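Local coordinates for AtFKBP42 (Arabidopsis thaliana, PDB 2F4E), which probably accelerates protein folding as a peptidyl-prolyl cis-trans isomerase and modulates the uptake of MRP transporter substrates into the vacuole, at residues A[63-75]-A[86-100]. Sequence-based numbering, arbitrary orientation.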
ATOM      1  N   LYS A  63      13.623  -7.479  -4.120  1.00 48.74           N
ATOM      2  CA  LYS A  63      12.282  -6.992  -4.381  1.00 48.91           C
ATOM      3  C   LYS A  63      11.593  -8.140  -5.091  1.00 49.11           C
ATOM      4  O   LYS A  63      12.257  -9.008  -5.668  1.00 48.62           O
ATOM      5  CB  LYS A  63      12.339  -5.754  -5.281  1.00 49.77           C
ATOM      6  CG  LYS A  63      12.667  -4.474  -4.522  1.00 52.98           C
ATOM      7  CD  LYS A  63      13.398  -3.449  -5.369  1.00 54.13           C
ATOM      8  CE  LYS A  63      12.541  -2.892  -6.493  1.00 56.07           C
ATOM      9  NZ  LYS A  63      13.276  -1.784  -7.214  1.00 55.06           N
ATOM     10  N   PRO A  64      10.255  -8.174  -5.058  1.00 49.06           N
ATOM     11  CA  PRO A  64       9.526  -9.255  -5.719  1.00 48.62           C
ATOM     12  C   PRO A  64       9.534  -9.095  -7.222  1.00 48.80           C
ATOM     13  O   PRO A  64       9.781  -8.005  -7.733  1.00 50.89           O
ATOM     14  CB  PRO A  64       8.126  -9.113  -5.155  1.00 48.29           C
ATOM     15  CG  PRO A  64       7.996  -7.613  -5.050  1.00 47.21           C
ATOM     16  CD  PRO A  64       9.322  -7.217  -4.437  1.00 47.71           C
ATOM     17  N   SER A  65       9.266 -10.181  -7.928  1.00 47.48           N
ATOM     18  CA  SER A  65       9.216 -10.126  -9.371  1.00 49.52           C
ATOM     19  C   SER A  65       7.770  -9.852  -9.752  1.00 51.02           C
ATOM     20  O   SER A  65       6.876  -9.913  -8.903  1.00 51.01           O
ATOM     21  CB  SER A  65       9.677 -11.453  -9.968  1.00 51.57           C
ATOM     22  OG  SER A  65       9.010 -12.553  -9.373  1.00 52.44           O
ATOM     23  N   LYS A  66       7.541  -9.526 -11.020  1.00 51.68           N
ATOM     24  CA  LYS A  66       6.190  -9.264 -11.481  1.00 52.07           C
ATOM     25  C   LYS A  66       5.417 -10.564 -11.330  1.00 51.38           C
ATOM     26  O   LYS A  66       5.985 -11.656 -11.461  1.00 53.15           O
ATOM     27  CB  LYS A  66       6.183  -8.844 -12.954  1.00 54.05           C
ATOM     28  CG  LYS A  66       7.129  -7.704 -13.278  1.00 56.92           C
ATOM     29  CD  LYS A  66       6.803  -7.057 -14.629  1.00 59.43           C
ATOM     30  CE  LYS A  66       7.037  -8.009 -15.810  1.00 59.56           C
ATOM     31  NZ  LYS A  66       6.863  -7.275 -17.102  1.00 60.42           N
ATOM     32  N   TYR A  67       4.128 -10.453 -11.044  1.00 49.28           N
ATOM     33  CA  TYR A  67       3.282 -11.637 -10.905  1.00 48.18           C
ATOM     34  C   TYR A  67       3.511 -12.429  -9.610  1.00 44.16           C
ATOM     35  O   TYR A  67       2.917 -13.486  -9.399  1.00 42.37           O
ATOM     36  CB  TYR A  67       3.479 -12.549 -12.126  1.00 52.18           C
ATOM     37  CG  TYR A  67       3.414 -11.809 -13.458  1.00 55.27           C
ATOM     38  CD1 TYR A  67       2.664 -10.633 -13.591  1.00 56.52           C
ATOM     39  CD2 TYR A  67       4.073 -12.303 -14.593  1.00 57.71           C
ATOM     40  CE1 TYR A  67       2.564  -9.963 -14.811  1.00 57.70           C
ATOM     41  CE2 TYR A  67       3.981 -11.635 -15.839  1.00 58.63           C
ATOM     42  CZ  TYR A  67       3.224 -10.467 -15.930  1.00 58.24           C
ATOM     43  OH  TYR A  67       3.112  -9.784 -17.117  1.00 58.51           O
ATOM     44  N   SER A  68       4.370 -11.910  -8.745  1.00 40.83           N
ATOM     45  CA  SER A  68       4.659 -12.547  -7.463  1.00 38.34           C
ATOM     46  C   SER A  68       3.479 -12.479  -6.480  1.00 37.26           C
ATOM     47  O   SER A  68       2.679 -11.547  -6.498  1.00 37.20           O
ATOM     48  CB  SER A  68       5.878 -11.881  -6.824  1.00 37.75           C
ATOM     49  OG  SER A  68       6.133 -12.400  -5.529  1.00 37.23           O
ATOM     50  N   THR A  69       3.370 -13.484  -5.623  1.00 38.57           N
ATOM     51  CA  THR A  69       2.326 -13.508  -4.606  1.00 39.54           C
ATOM     52  C   THR A  69       2.888 -12.828  -3.357  1.00 39.92           C
ATOM     53  O   THR A  69       3.963 -13.183  -2.857  1.00 41.18           O
ATOM     54  CB  THR A  69       1.910 -14.948  -4.259  1.00 40.64           C
ATOM     55  OG1 THR A  69       1.248 -15.528  -5.388  1.00 43.58           O
ATOM     56  CG2 THR A  69       0.968 -14.965  -3.073  1.00 40.16           C
ATOM     57  N   CYS A  70       2.157 -11.847  -2.856  1.00 38.92           N
ATOM     58  CA  CYS A  70       2.594 -11.111  -1.685  1.00 38.00           C
ATOM     59  C   CYS A  70       1.606 -11.209  -0.531  1.00 37.57           C
ATOM     60  O   CYS A  70       0.394 -11.096  -0.704  1.00 36.40           O
ATOM     61  CB  CYS A  70       2.795  -9.641  -2.055  1.00 39.30           C
ATOM     62  SG  CYS A  70       3.564  -9.370  -3.687  1.00 45.51           S
ATOM     63  N   PHE A  71       2.149 -11.426   0.656  1.00 34.63           N
ATOM     64  CA  PHE A  71       1.346 -11.492   1.864  1.00 36.24           C
ATOM     65  C   PHE A  71       1.704 -10.242   2.637  1.00 35.80           C
ATOM     66  O   PHE A  71       2.886  -9.970   2.869  1.00 34.18           O
ATOM     67  CB  PHE A  71       1.680 -12.761   2.637  1.00 35.09           C
ATOM     68  CG  PHE A  71       1.116 -13.992   2.003  1.00 37.07           C
ATOM     69  CD1 PHE A  71      -0.240 -14.287   2.117  1.00 38.17           C
ATOM     70  CD2 PHE A  71       1.918 -14.814   1.225  1.00 37.53           C
ATOM     71  CE1 PHE A  71      -0.792 -15.387   1.458  1.00 38.20           C
ATOM     72  CE2 PHE A  71       1.377 -15.912   0.563  1.00 38.56           C
ATOM     73  CZ  PHE A  71       0.021 -16.199   0.678  1.00 36.33           C
ATOM     74  N   LEU A  72       0.689  -9.467   3.014  1.00 34.44           N
ATOM     75  CA  LEU A  72       0.952  -8.224   3.717  1.00 33.97           C
ATOM     76  C   LEU A  72      -0.148  -7.711   4.642  1.00 31.88           C
ATOM     77  O   LEU A  72      -1.320  -8.082   4.529  1.00 33.14           O
ATOM     78  CB  LEU A  72       1.286  -7.138   2.687  1.00 33.08           C
ATOM     79  CG  LEU A  72       0.110  -6.724   1.795  1.00 33.09           C
ATOM     80  CD1 LEU A  72      -0.372  -5.358   2.193  1.00 35.46           C
ATOM     81  CD2 LEU A  72       0.534  -6.720   0.351  1.00 33.50           C
ATOM     82  N   HIS A  73       0.270  -6.856   5.566  1.00 29.18           N
ATOM     83  CA  HIS A  73      -0.618  -6.198   6.511  1.00 29.49           C
ATOM     84  C   HIS A  73      -0.627  -4.730   6.094  1.00 30.01           C
ATOM     85  O   HIS A  73       0.352  -4.243   5.534  1.00 28.78           O
ATOM     86  CB  HIS A  73      -0.071  -6.289   7.933  1.00 28.18           C
ATOM     87  CG  HIS A  73      -0.531  -7.480   8.695  1.00 29.77           C
ATOM     88  ND1 HIS A  73      -1.869  -7.833   8.795  1.00 33.53           N
ATOM     89  CD2 HIS A  73       0.138  -8.378   9.451  1.00 27.75           C
ATOM     90  CE1 HIS A  73      -1.989  -8.883   9.573  1.00 32.72           C
ATOM     91  NE2 HIS A  73      -0.781  -9.239   9.990  1.00 32.44           N
ATOM     92  N   TYR A  74      -1.717  -4.022   6.361  1.00 31.35           N
ATOM     93  CA  TYR A  74      -1.762  -2.609   6.013  1.00 29.71           C
ATOM     94  C   TYR A  74      -2.953  -1.848   6.575  1.00 30.51           C
ATOM     95  O   TYR A  74      -3.984  -2.429   6.912  1.00 31.71           O
ATOM     96  CB  TYR A  74      -1.731  -2.433   4.490  1.00 29.90           C
ATOM     97  CG  TYR A  74      -3.066  -2.594   3.792  1.00 32.72           C
ATOM     98  CD1 TYR A  74      -3.941  -1.514   3.649  1.00 33.09           C
ATOM     99  CD2 TYR A  74      -3.456  -3.826   3.271  1.00 32.10           C
ATOM    100  CE1 TYR A  74      -5.166  -1.669   3.001  1.00 33.65           C
ATOM    101  CE2 TYR A  74      -4.667  -3.988   2.628  1.00 32.94           C
ATOM    102  CZ  TYR A  74      -5.525  -2.914   2.492  1.00 35.72           C
ATOM    103  OH  TYR A  74      -6.736  -3.087   1.855  1.00 39.96           O
ATOM    104  N   ARG A  75      -2.778  -0.538   6.695  1.00 29.58           N
ATOM    105  CA  ARG A  75      -3.836   0.350   7.155  1.00 30.80           C
ATOM    106  C   ARG A  75      -4.005   1.363   6.042  1.00 28.32           C
ATOM    107  O   ARG A  75      -3.043   1.684   5.341  1.00 31.93           O
ATOM    108  CB  ARG A  75      -3.451   1.076   8.443  1.00 28.36           C
ATOM    109  CG  ARG A  75      -3.282   0.178   9.642  1.00 30.12           C
ATOM    110  CD  ARG A  75      -3.100   1.002  10.906  1.00 30.82           C
ATOM    111  NE  ARG A  75      -2.915   0.153  12.077  1.00 30.80           N
ATOM    112  CZ  ARG A  75      -1.751  -0.335  12.492  1.00 33.72           C
ATOM    113  NH1 ARG A  75      -0.629  -0.053  11.842  1.00 30.36           N
ATOM    114  NH2 ARG A  75      -1.723  -1.139  13.546  1.00 34.66           N
ATOM    115  N   GLU A  86      -9.445   1.027   6.639  1.00 38.75           N
ATOM    116  CA  GLU A  86      -8.921  -0.332   6.479  1.00 37.57           C
ATOM    117  C   GLU A  86      -7.776  -0.526   7.475  1.00 36.12           C
ATOM    118  O   GLU A  86      -6.968   0.384   7.669  1.00 34.12           O
ATOM    119  CB  GLU A  86      -8.420  -0.539   5.048  1.00 41.85           C
ATOM    120  CG  GLU A  86      -8.843  -1.857   4.407  1.00 49.70           C
ATOM    121  CD  GLU A  86      -9.772  -1.671   3.197  1.00 53.39           C
ATOM    122  OE1 GLU A  86     -10.806  -0.982   3.319  1.00 55.78           O
ATOM    123  OE2 GLU A  86      -9.487  -2.216   2.108  1.00 55.77           O
ATOM    124  N   ASP A  87      -7.721  -1.704   8.099  1.00 33.56           N
ATOM    125  CA  ASP A  87      -6.701  -2.039   9.094  1.00 33.72           C
ATOM    126  C   ASP A  87      -6.638  -3.556   9.245  1.00 33.74           C
ATOM    127  O   ASP A  87      -7.336  -4.131  10.079  1.00 33.57           O
ATOM    128  CB  ASP A  87      -7.067  -1.419  10.449  1.00 34.15           C
ATOM    129  CG  ASP A  87      -5.895  -1.375  11.416  1.00 36.33           C
ATOM    130  OD1 ASP A  87      -5.144  -2.363  11.520  1.00 33.56           O
ATOM    131  OD2 ASP A  87      -5.731  -0.345  12.094  1.00 39.51           O
ATOM    132  N   THR A  88      -5.811  -4.209   8.432  1.00 33.38           N
ATOM    133  CA  THR A  88      -5.686  -5.662   8.501  1.00 30.45           C
ATOM    134  C   THR A  88      -5.106  -6.159   9.814  1.00 30.98           C
ATOM    135  O   THR A  88      -5.369  -7.284  10.197  1.00 30.24           O
ATOM    136  CB  THR A  88      -4.843  -6.225   7.332  1.00 29.43           C
ATOM    137  OG1 THR A  88      -3.497  -5.743   7.428  1.00 28.92           O
ATOM    138  CG2 THR A  88      -5.471  -5.820   5.986  1.00 24.02           C
ATOM    139  N   TRP A  89      -4.322  -5.332  10.502  1.00 30.00           N
ATOM    140  CA  TRP A  89      -3.765  -5.731  11.795  1.00 34.03           C
ATOM    141  C   TRP A  89      -4.881  -5.861  12.820  1.00 36.05           C
ATOM    142  O   TRP A  89      -4.920  -6.821  13.574  1.00 35.46           O
ATOM    143  CB  TRP A  89      -2.750  -4.710  12.306  1.00 31.25           C
ATOM    144  CG  TRP A  89      -1.379  -4.862  11.731  1.00 33.78           C
ATOM    145  CD1 TRP A  89      -0.482  -5.863  11.985  1.00 32.09           C
ATOM    146  CD2 TRP A  89      -0.732  -3.964  10.827  1.00 32.72           C
ATOM    147  NE1 TRP A  89       0.681  -5.635  11.298  1.00 31.77           N
ATOM    148  CE2 TRP A  89       0.557  -4.473  10.574  1.00 33.11           C
ATOM    149  CE3 TRP A  89      -1.118  -2.770  10.198  1.00 34.87           C
ATOM    150  CZ2 TRP A  89       1.467  -3.840   9.726  1.00 32.30           C
ATOM    151  CZ3 TRP A  89      -0.215  -2.136   9.351  1.00 33.64           C
ATOM    152  CH2 TRP A  89       1.064  -2.675   9.123  1.00 30.55           C
ATOM    153  N   HIS A  90      -5.787  -4.890  12.844  1.00 38.81           N
ATOM    154  CA  HIS A  90      -6.886  -4.937  13.792  1.00 43.01           C
ATOM    155  C   HIS A  90      -7.741  -6.175  13.557  1.00 43.17           C
ATOM    156  O   HIS A  90      -8.093  -6.871  14.503  1.00 44.59           O
ATOM    157  CB  HIS A  90      -7.753  -3.675  13.694  1.00 43.69           C
ATOM    158  CG  HIS A  90      -8.925  -3.687  14.628  1.00 47.07           C
ATOM    159  ND1 HIS A  90      -8.784  -3.715  15.995  1.00 48.33           N
ATOM    160  CD2 HIS A  90     -10.256  -3.708  14.379  1.00 48.30           C
ATOM    161  CE1 HIS A  90      -9.983  -3.753  16.557  1.00 50.24           C
ATOM    162  NE2 HIS A  90     -10.891  -3.750  15.599  1.00 49.93           N
ATOM    163  N   GLU A  91      -8.062  -6.469  12.301  1.00 43.62           N
ATOM    164  CA  GLU A  91      -8.897  -7.633  12.023  1.00 44.74           C
ATOM    165  C   GLU A  91      -8.117  -8.933  11.921  1.00 44.08           C
ATOM    166  O   GLU A  91      -8.661  -9.964  11.518  1.00 44.75           O
ATOM    167  CB  GLU A  91      -9.729  -7.418  10.755  1.00 46.57           C
ATOM    168  CG  GLU A  91      -8.944  -7.232   9.472  1.00 52.01           C
ATOM    169  CD  GLU A  91      -9.846  -7.292   8.232  1.00 54.22           C
ATOM    170  OE1 GLU A  91     -10.709  -8.193   8.178  1.00 56.45           O
ATOM    171  OE2 GLU A  91      -9.694  -6.465   7.304  1.00 53.14           O
ATOM    172  N   GLN A  92      -6.846  -8.886  12.305  1.00 43.04           N
ATOM    173  CA  GLN A  92      -5.986 -10.064  12.287  1.00 43.39           C
ATOM    174  C   GLN A  92      -6.159 -10.854  10.995  1.00 41.88           C
ATOM    175  O   GLN A  92      -6.302 -12.068  11.033  1.00 41.29           O
ATOM    176  CB  GLN A  92      -6.341 -10.978  13.463  1.00 45.11           C
ATOM    177  CG  GLN A  92      -6.506 -10.263  14.791  1.00 48.66           C
ATOM    178  CD  GLN A  92      -6.886 -11.209  15.917  1.00 50.47           C
ATOM    179  OE1 GLN A  92      -7.922 -11.877  15.866  1.00 50.68           O
ATOM    180  NE2 GLN A  92      -6.042 -11.270  16.940  1.00 49.62           N
ATOM    181  N   GLN A  93      -6.157 -10.175   9.859  1.00 41.09           N
ATOM    182  CA  GLN A  93      -6.337 -10.854   8.584  1.00 40.72           C
ATOM    183  C   GLN A  93      -5.482 -10.266   7.463  1.00 39.22           C
ATOM    184  O   GLN A  93      -5.961  -9.468   6.658  1.00 37.45           O
ATOM    185  CB  GLN A  93      -7.818 -10.801   8.181  1.00 44.46           C
ATOM    186  CG  GLN A  93      -8.160 -11.569   6.889  1.00 49.00           C
ATOM    187  CD  GLN A  93      -8.105 -13.082   7.064  1.00 52.98           C
ATOM    188  OE1 GLN A  93      -8.953 -13.667   7.740  1.00 55.82           O
ATOM    189  NE2 GLN A  93      -7.097 -13.721   6.458  1.00 52.77           N
ATOM    190  N   PRO A  94      -4.201 -10.661   7.385  1.00 38.67           N
ATOM    191  CA  PRO A  94      -3.370 -10.108   6.313  1.00 37.19           C
ATOM    192  C   PRO A  94      -3.932 -10.526   4.960  1.00 37.47           C
ATOM    193  O   PRO A  94      -4.714 -11.471   4.879  1.00 37.19           O
ATOM    194  CB  PRO A  94      -1.996 -10.707   6.600  1.00 37.17           C
ATOM    195  CG  PRO A  94      -2.322 -12.017   7.199  1.00 38.32           C
ATOM    196  CD  PRO A  94      -3.467 -11.688   8.143  1.00 37.31           C
ATOM    197  N   ILE A  95      -3.563  -9.815   3.902  1.00 35.41           N
ATOM    198  CA  ILE A  95      -4.083 -10.168   2.593  1.00 38.86           C
ATOM    199  C   ILE A  95      -3.050 -10.782   1.682  1.00 38.35           C
ATOM    200  O   ILE A  95      -1.847 -10.739   1.941  1.00 38.90           O
ATOM    201  CB  ILE A  95      -4.690  -8.950   1.850  1.00 36.82           C
ATOM    202  CG1 ILE A  95      -3.632  -7.859   1.671  1.00 37.63           C
ATOM    203  CG2 ILE A  95      -5.901  -8.434   2.610  1.00 39.49           C
ATOM    204  CD1 ILE A  95      -3.981  -6.828   0.613  1.00 31.41           C
ATOM    205  N   GLU A  96      -3.552 -11.375   0.611  1.00 39.39           N
ATOM    206  CA  GLU A  96      -2.716 -11.988  -0.404  1.00 39.82           C
ATOM    207  C   GLU A  96      -2.925 -11.137  -1.635  1.00 38.44           C
ATOM    208  O   GLU A  96      -4.033 -11.045  -2.145  1.00 38.83           O
ATOM    209  CB  GLU A  96      -3.172 -13.415  -0.688  1.00 43.19           C
ATOM    210  CG  GLU A  96      -2.381 -14.118  -1.772  1.00 47.97           C
ATOM    211  CD  GLU A  96      -2.796 -15.571  -1.938  1.00 51.63           C
ATOM    212  OE1 GLU A  96      -3.159 -16.200  -0.920  1.00 55.01           O
ATOM    213  OE2 GLU A  96      -2.771 -16.076  -3.082  1.00 53.71           O
ATOM    214  N   LEU A  97      -1.862 -10.505  -2.098  1.00 38.80           N
ATOM    215  CA  LEU A  97      -1.929  -9.643  -3.265  1.00 37.58           C
ATOM    216  C   LEU A  97      -1.063 -10.211  -4.383  1.00 40.34           C
ATOM    217  O   LEU A  97       0.160 -10.320  -4.236  1.00 41.30           O
ATOM    218  CB  LEU A  97      -1.428  -8.251  -2.887  1.00 36.95           C
ATOM    219  CG  LEU A  97      -1.408  -7.180  -3.978  1.00 40.70           C
ATOM    220  CD1 LEU A  97      -2.821  -6.713  -4.270  1.00 43.22           C
ATOM    221  CD2 LEU A  97      -0.573  -6.007  -3.512  1.00 41.11           C
ATOM    222  N   VAL A  98      -1.689 -10.582  -5.494  1.00 39.84           N
ATOM    223  CA  VAL A  98      -0.933 -11.117  -6.621  1.00 40.92           C
ATOM    224  C   VAL A  98      -0.633  -9.976  -7.589  1.00 42.20           C
ATOM    225  O   VAL A  98      -1.520  -9.475  -8.280  1.00 44.17           O
ATOM    226  CB  VAL A  98      -1.708 -12.242  -7.358  1.00 40.14           C
ATOM    227  CG1 VAL A  98      -0.908 -12.743  -8.543  1.00 38.93           C
ATOM    228  CG2 VAL A  98      -1.987 -13.394  -6.404  1.00 39.03           C
ATOM    229  N   LEU A  99       0.620  -9.545  -7.601  1.00 43.29           N
ATOM    230  CA  LEU A  99       1.054  -8.467  -8.475  1.00 43.82           C
ATOM    231  C   LEU A  99       0.693  -8.757  -9.929  1.00 46.62           C
ATOM    232  O   LEU A  99       1.020  -9.823 -10.459  1.00 46.30           O
ATOM    233  CB  LEU A  99       2.559  -8.289  -8.337  1.00 42.79           C
ATOM    234  CG  LEU A  99       2.953  -7.770  -6.956  1.00 41.99           C
ATOM    235  CD1 LEU A  99       4.447  -7.983  -6.689  1.00 42.12           C
ATOM    236  CD2 LEU A  99       2.586  -6.309  -6.877  1.00 41.52           C
ATOM    237  N   GLY A 100       0.017  -7.805 -10.570  1.00 48.39           N
ATOM    238  CA  GLY A 100      -0.382  -7.983 -11.952  1.00 48.38           C
ATOM    239  C   GLY A 100      -1.832  -8.431 -12.050  1.00 50.01           C
ATOM    240  O   GLY A 100      -2.435  -8.384 -13.120  1.00 49.92           O
TER
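His73 is sandwiched between Trp89 and Pro94. The five-membered ring of Trp89 lies over one face of the imidazole as an offset stack, centroids 4.0 Å apart and planes inclined by 27°, while CB of Pro94 sits over the opposite face, 3.7 Å from the imidazole centroid. The rotation of the imidazole is fixed at its edge, where ND1 shares a hydrogen bond of 3.0 Å with OG1 of Thr88. The same hydroxyl oxygen accepts the backbone N-H of Tyr74 at 2.7 Å, an arrangement made possible by the chi1 of 64°, which places OG1 between the backbone N and carbonyl carbon of Thr88. Beyond the histidine, the six-membered ring of Trp89 reaches Arg75, whose guanidinium lays one face against CE3. The extended arginine chain carries NE to OD2 of Asp87 in a 2.9 Å salt bridge, approached from above the carboxylate plane; Lys84 also pairs with OD2, and Glu152 takes NH1 of Arg75. With the indole of Trp89 cut back to an alanine, a gap would probably open beside the histidine, and the imidazole and the guanidinium would each lose the cover of one face. In this FKBP-type domain, strand 69-78 pairs antiparallel with both 84-87 and 95-98, and residues 88-94 bulge out as a loop between these two partners. Tyr74 turns its ring edge to CD1 of Ile95, and its hydroxyl donates to the anti side of Glu86 OE2 at 2.9 Å. On the sheet face that packs against helix 107-113, Leu72 runs alongside Ile95 and obliquely meets Leu97, both leucines also touching Val113 of that helix. At the far end, CD1 of Leu99 presses on SG of Cys70 at 3.4 Å and reaches the ring of Pro64.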